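Local coordinates for protein Cas13d (uncultured Ruminococcus sp, PDB 6IV9) that binds a CRISPR RNA and, through its two HEPN domains, matures that guide and cleaves target RNA, at residues 251-263 / 576-588. The protein carries 2 engineered substitutions. Residues are numbered along the deposited sequence; the frame is centred on the assembly and turned at random.
Sequences TKRLGYFGLEEPK and AASAKLTMFRDAL
A largely polar surface contact, with the Asp586 carboxylate clamped at one end, joins the 3-10 turn 253-257, just after helix 232-251, to the first turns of helix 581-591 and the loop before it. Arg253 grips Asp586 side-on, NE to OD2 and, almost straight at 175°, NH2 to OD1, both at 3.0 Å, on syn lone pairs and with the two planes nearly coplanar. The anti lone pair of OD2 takes the Tyr256 hydroxyl, OH to OD2 2.6 Å, so one oxygen holds two donors and the carboxylate is fixed in rotation. With an alanine at Asp586, the Arg253 charge would probably lose its mate and the Tyr256 hydroxyl its acceptor. Thr582 lays CG2 over one guanidinium face, while its OG1 donates to Thr251 O (2.9 Å). Extended beyond CG (chi2 171°), Met583 slides past Tyr256 in an oblique Met-aromatic contact and brings CE to Gly255 CA (3.8 Å). At the other end, Glu260 OE2 receives Ser578 N (2.8 Å, 171°) on its syn lone pair, and a water links OE2 to Ser578 O. Helix 630-638 packs Phe632 against both Tyr256 and Asp586, whereas helices 599-606 and 617-627 meet Phe584 on helix 581-591.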
loop_
_atom_site.group_PDB
_atom_site.type_symbol
_atom_site.label_atom_id
_atom_site.label_comp_id
_atom_site.label_asym_id
_atom_site.label_seq_id
_atom_site.Cartn_x
_atom_site.Cartn_y
_atom_site.Cartn_z
ATOM N N THR A 251 -6.181 -2.539 -26.856
ATOM C CA THR A 251 -7.340 -2.535 -25.931
ATOM C C THR A 251 -7.804 -1.121 -25.610
ATOM O O THR A 251 -8.957 -0.996 -25.289
ATOM C CB THR A 251 -7.082 -3.313 -24.641
ATOM O OG1 THR A 251 -6.197 -2.566 -23.817
ATOM C CG2 THR A 251 -6.558 -4.706 -24.877
ATOM N N LYS A 252 -6.857 -0.193 -25.493
ATOM C CA LYS A 252 -7.067 1.222 -25.099
ATOM C C LYS A 252 -7.236 1.325 -23.572
ATOM O O LYS A 252 -7.424 2.430 -23.075
ATOM C CB LYS A 252 -8.229 1.866 -25.853
ATOM C CG LYS A 252 -8.165 1.790 -27.366
ATOM C CD LYS A 252 -6.865 2.277 -27.920
ATOM C CE LYS A 252 -6.792 2.254 -29.430
ATOM N NZ LYS A 252 -5.392 2.236 -29.904
ATOM N N ARG A 253 -7.082 0.200 -22.879
ATOM C CA ARG A 253 -7.255 0.061 -21.406
ATOM C C ARG A 253 -6.148 0.777 -20.617
ATOM O O ARG A 253 -6.352 1.070 -19.444
ATOM C CB ARG A 253 -7.401 -1.409 -21.034
ATOM C CG ARG A 253 -8.742 -1.994 -21.430
ATOM C CD ARG A 253 -9.355 -2.789 -20.300
ATOM N NE ARG A 253 -10.671 -3.305 -20.598
ATOM C CZ ARG A 253 -10.897 -4.235 -21.488
ATOM N NH1 ARG A 253 -9.888 -4.837 -22.077
ATOM N NH2 ARG A 253 -12.131 -4.570 -21.783
ATOM N N LEU A 254 -5.044 1.146 -21.275
ATOM C CA LEU A 254 -3.919 1.852 -20.603
ATOM C C LEU A 254 -4.376 3.228 -20.116
ATOM O O LEU A 254 -3.794 3.758 -19.198
ATOM C CB LEU A 254 -2.701 1.946 -21.521
ATOM C CG LEU A 254 -1.828 0.698 -21.541
ATOM C CD1 LEU A 254 -0.711 0.829 -22.554
ATOM C CD2 LEU A 254 -1.267 0.393 -20.165
ATOM N N GLY A 255 -5.453 3.737 -20.693
ATOM C CA GLY A 255 -6.034 5.035 -20.321
ATOM C C GLY A 255 -6.540 5.024 -18.892
ATOM O O GLY A 255 -6.630 6.070 -18.280
ATOM N N TYR A 256 -6.826 3.838 -18.378
ATOM C CA TYR A 256 -7.328 3.676 -16.994
ATOM C C TYR A 256 -6.256 4.171 -16.022
ATOM O O TYR A 256 -6.605 4.737 -14.996
ATOM C CB TYR A 256 -7.707 2.220 -16.746
ATOM C CG TYR A 256 -9.067 1.839 -17.268
ATOM C CD1 TYR A 256 -10.161 2.654 -17.069
ATOM C CD2 TYR A 256 -9.258 0.666 -17.962
ATOM C CE1 TYR A 256 -11.419 2.303 -17.521
ATOM C CE2 TYR A 256 -10.501 0.307 -18.440
ATOM C CZ TYR A 256 -11.587 1.124 -18.217
ATOM O OH TYR A 256 -12.807 0.763 -18.669
ATOM N N PHE A 257 -4.997 3.957 -16.388
ATOM C CA PHE A 257 -3.812 4.282 -15.562
ATOM C C PHE A 257 -3.325 5.699 -15.826
ATOM O O PHE A 257 -2.331 6.077 -15.266
ATOM C CB PHE A 257 -2.657 3.381 -15.962
ATOM C CG PHE A 257 -2.833 1.926 -15.644
ATOM C CD1 PHE A 257 -3.430 1.522 -14.469
ATOM C CD2 PHE A 257 -2.353 0.963 -16.496
ATOM C CE1 PHE A 257 -3.552 0.179 -14.171
ATOM C CE2 PHE A 257 -2.481 -0.378 -16.203
ATOM C CZ PHE A 257 -3.081 -0.769 -15.037
ATOM N N GLY A 258 -4.019 6.452 -16.658
ATOM C CA GLY A 258 -3.510 7.787 -16.991
ATOM C C GLY A 258 -2.507 7.720 -18.126
ATOM O O GLY A 258 -1.847 8.703 -18.334
ATOM N N LEU A 259 -2.346 6.552 -18.747
ATOM C CA LEU A 259 -1.463 6.371 -19.928
ATOM C C LEU A 259 -2.293 6.438 -21.214
ATOM O O LEU A 259 -2.482 5.432 -21.850
ATOM C CB LEU A 259 -0.723 5.048 -19.828
ATOM C CG LEU A 259 0.268 4.987 -18.683
ATOM C CD1 LEU A 259 0.906 3.623 -18.619
ATOM C CD2 LEU A 259 1.310 6.068 -18.852
ATOM N N GLU A 260 -2.716 7.631 -21.550
ATOM C CA GLU A 260 -3.518 7.933 -22.748
ATOM C C GLU A 260 -2.634 7.944 -23.995
ATOM O O GLU A 260 -1.653 8.634 -23.990
ATOM C CB GLU A 260 -3.997 9.361 -22.528
ATOM C CG GLU A 260 -4.816 9.927 -23.655
ATOM C CD GLU A 260 -6.069 10.558 -23.095
ATOM O OE1 GLU A 260 -6.154 11.786 -23.097
ATOM O OE2 GLU A 260 -6.909 9.804 -22.604
ATOM N N GLU A 261 -3.051 7.269 -25.063
ATOM C CA GLU A 261 -2.318 7.351 -26.350
ATOM C C GLU A 261 -2.510 8.767 -26.896
ATOM O O GLU A 261 -3.481 9.395 -26.553
ATOM C CB GLU A 261 -2.808 6.302 -27.351
ATOM C CG GLU A 261 -4.185 6.591 -27.892
ATOM C CD GLU A 261 -4.811 5.621 -28.880
ATOM O OE1 GLU A 261 -4.253 4.564 -29.103
ATOM O OE2 GLU A 261 -5.873 5.944 -29.409
ATOM N N PRO A 262 -1.616 9.300 -27.748
ATOM C CA PRO A 262 -1.772 10.649 -28.286
ATOM C C PRO A 262 -3.032 10.809 -29.143
ATOM O O PRO A 262 -3.501 9.856 -29.667
ATOM C CB PRO A 262 -0.552 10.815 -29.200
ATOM C CG PRO A 262 0.443 9.846 -28.652
ATOM C CD PRO A 262 -0.385 8.675 -28.187
ATOM N N LYS A 263 -3.578 12.017 -29.163
ATOM C CA LYS A 263 -4.774 12.328 -29.985
ATOM C C LYS A 263 -4.426 12.228 -31.477
ATOM O O LYS A 263 -5.230 11.721 -32.223
ATOM C CB LYS A 263 -5.337 13.689 -29.583
ATOM C CG LYS A 263 -6.696 13.626 -28.902
ATOM C CD LYS A 263 -6.693 14.054 -27.449
ATOM C CE LYS A 263 -7.207 12.988 -26.505
ATOM N NZ LYS A 263 -7.377 11.694 -27.200
ATOM N N ALA A 576 -8.670 13.726 -16.328
ATOM C CA ALA A 576 -9.584 12.624 -16.690
ATOM C C ALA A 576 -9.190 12.092 -18.061
ATOM O O ALA A 576 -8.762 12.862 -18.901
ATOM C CB ALA A 576 -11.021 13.071 -16.680
ATOM N N ALA A 577 -9.361 10.792 -18.245
ATOM C CA ALA A 577 -9.002 10.139 -19.516
ATOM C C ALA A 577 -9.980 10.564 -20.613
ATOM O O ALA A 577 -11.082 11.004 -20.296
ATOM C CB ALA A 577 -9.062 8.642 -19.327
ATOM N N SER A 578 -9.543 10.489 -21.864
ATOM C CA SER A 578 -10.528 10.661 -22.951
ATOM C C SER A 578 -11.220 9.304 -22.978
ATOM O O SER A 578 -10.545 8.341 -23.239
ATOM C CB SER A 578 -9.836 10.910 -24.248
ATOM O OG SER A 578 -9.305 12.218 -24.286
ATOM N N ALA A 579 -12.493 9.222 -22.616
ATOM C CA ALA A 579 -13.107 7.879 -22.589
ATOM C C ALA A 579 -13.146 7.295 -24.002
ATOM O O ALA A 579 -13.569 7.970 -24.921
ATOM C CB ALA A 579 -14.462 7.915 -21.957
ATOM N N LYS A 580 -12.704 6.058 -24.110
ATOM C CA LYS A 580 -12.669 5.300 -25.372
ATOM C C LYS A 580 -13.852 4.346 -25.402
ATOM O O LYS A 580 -14.389 4.041 -24.354
ATOM C CB LYS A 580 -11.389 4.476 -25.386
ATOM C CG LYS A 580 -10.127 5.299 -25.270
ATOM C CD LYS A 580 -9.717 5.857 -26.593
ATOM C CE LYS A 580 -8.269 6.283 -26.623
ATOM N NZ LYS A 580 -8.103 7.619 -26.026
ATOM N N LEU A 581 -14.114 3.769 -26.566
ATOM C CA LEU A 581 -15.252 2.837 -26.705
ATOM C C LEU A 581 -15.075 1.668 -25.739
ATOM O O LEU A 581 -16.051 1.229 -25.186
ATOM C CB LEU A 581 -15.326 2.317 -28.137
ATOM C CG LEU A 581 -16.356 1.212 -28.335
ATOM C CD1 LEU A 581 -17.724 1.667 -27.887
ATOM C CD2 LEU A 581 -16.401 0.765 -29.777
ATOM N N THR A 582 -13.845 1.222 -25.527
ATOM C CA THR A 582 -13.607 0.063 -24.643
ATOM C C THR A 582 -14.098 0.394 -23.235
ATOM O O THR A 582 -14.650 -0.461 -22.599
ATOM C CB THR A 582 -12.122 -0.294 -24.592
ATOM O OG1 THR A 582 -11.761 -0.817 -25.860
ATOM C CG2 THR A 582 -11.818 -1.331 -23.540
ATOM N N MET A 583 -13.840 1.604 -22.781
ATOM C CA MET A 583 -14.268 2.021 -21.430
ATOM C C MET A 583 -15.793 2.058 -21.340
ATOM O O MET A 583 -16.323 1.653 -20.333
ATOM C CB MET A 583 -13.668 3.380 -21.100
ATOM C CG MET A 583 -12.170 3.307 -21.021
ATOM S SD MET A 583 -11.439 4.908 -20.906
ATOM C CE MET A 583 -9.719 4.415 -20.902
ATOM N N PHE A 584 -16.451 2.548 -22.381
ATOM C CA PHE A 584 -17.932 2.599 -22.384
ATOM C C PHE A 584 -18.473 1.177 -22.337
ATOM O O PHE A 584 -19.420 0.926 -21.645
ATOM C CB PHE A 584 -18.450 3.413 -23.564
ATOM C CG PHE A 584 -18.245 4.889 -23.385
ATOM C CD1 PHE A 584 -18.914 5.575 -22.396
ATOM C CD2 PHE A 584 -17.350 5.580 -24.168
ATOM C CE1 PHE A 584 -18.702 6.924 -22.209
ATOM C CE2 PHE A 584 -17.149 6.932 -23.987
ATOM C CZ PHE A 584 -17.826 7.603 -23.009
ATOM N N ARG A 585 -17.853 0.274 -23.078
ATOM C CA ARG A 585 -18.315 -1.128 -23.018
ATOM C C ARG A 585 -18.103 -1.656 -21.596
ATOM O O ARG A 585 -18.980 -2.317 -21.103
ATOM C CB ARG A 585 -17.588 -2.002 -24.037
ATOM C CG ARG A 585 -17.868 -3.479 -23.843
ATOM C CD ARG A 585 -17.217 -4.381 -24.861
ATOM N NE ARG A 585 -17.801 -4.254 -26.180
ATOM C CZ ARG A 585 -18.877 -4.896 -26.591
ATOM N NH1 ARG A 585 -19.480 -5.760 -25.805
ATOM N NH2 ARG A 585 -19.356 -4.665 -27.789
ATOM N N ASP A 586 -16.970 -1.334 -20.977
ATOM C CA ASP A 586 -16.698 -1.808 -19.602
ATOM C C ASP A 586 -17.780 -1.256 -18.669
ATOM O O ASP A 586 -18.300 -2.011 -17.894
ATOM C CB ASP A 586 -15.310 -1.370 -19.129
ATOM C CG ASP A 586 -14.155 -2.143 -19.734
ATOM O OD1 ASP A 586 -14.391 -3.233 -20.247
ATOM O OD2 ASP A 586 -13.049 -1.638 -19.691
ATOM N N ALA A 587 -18.104 0.025 -18.790
ATOM C CA ALA A 587 -19.115 0.646 -17.909
ATOM C C ALA A 587 -20.510 0.048 -18.114
ATOM O O ALA A 587 -21.128 -0.321 -17.146
ATOM C CB ALA A 587 -19.121 2.133 -18.106
ATOM N N LEU A 588 -20.972 -0.070 -19.348
ATOM C CA LEU A 588 -22.314 -0.654 -19.582
ATOM C C LEU A 588 -22.353 -2.107 -19.102
ATOM O O LEU A 588 -23.317 -2.475 -18.521
ATOM C CB LEU A 588 -22.643 -0.558 -21.071
ATOM C CG LEU A 588 -23.342 0.726 -21.491
ATOM C CD1 LEU A 588 -22.562 1.945 -21.065
ATOM C CD2 LEU A 588 -23.598 0.742 -22.982
HETATM O O HOH W 1 -8.281 6.811 -22.483
#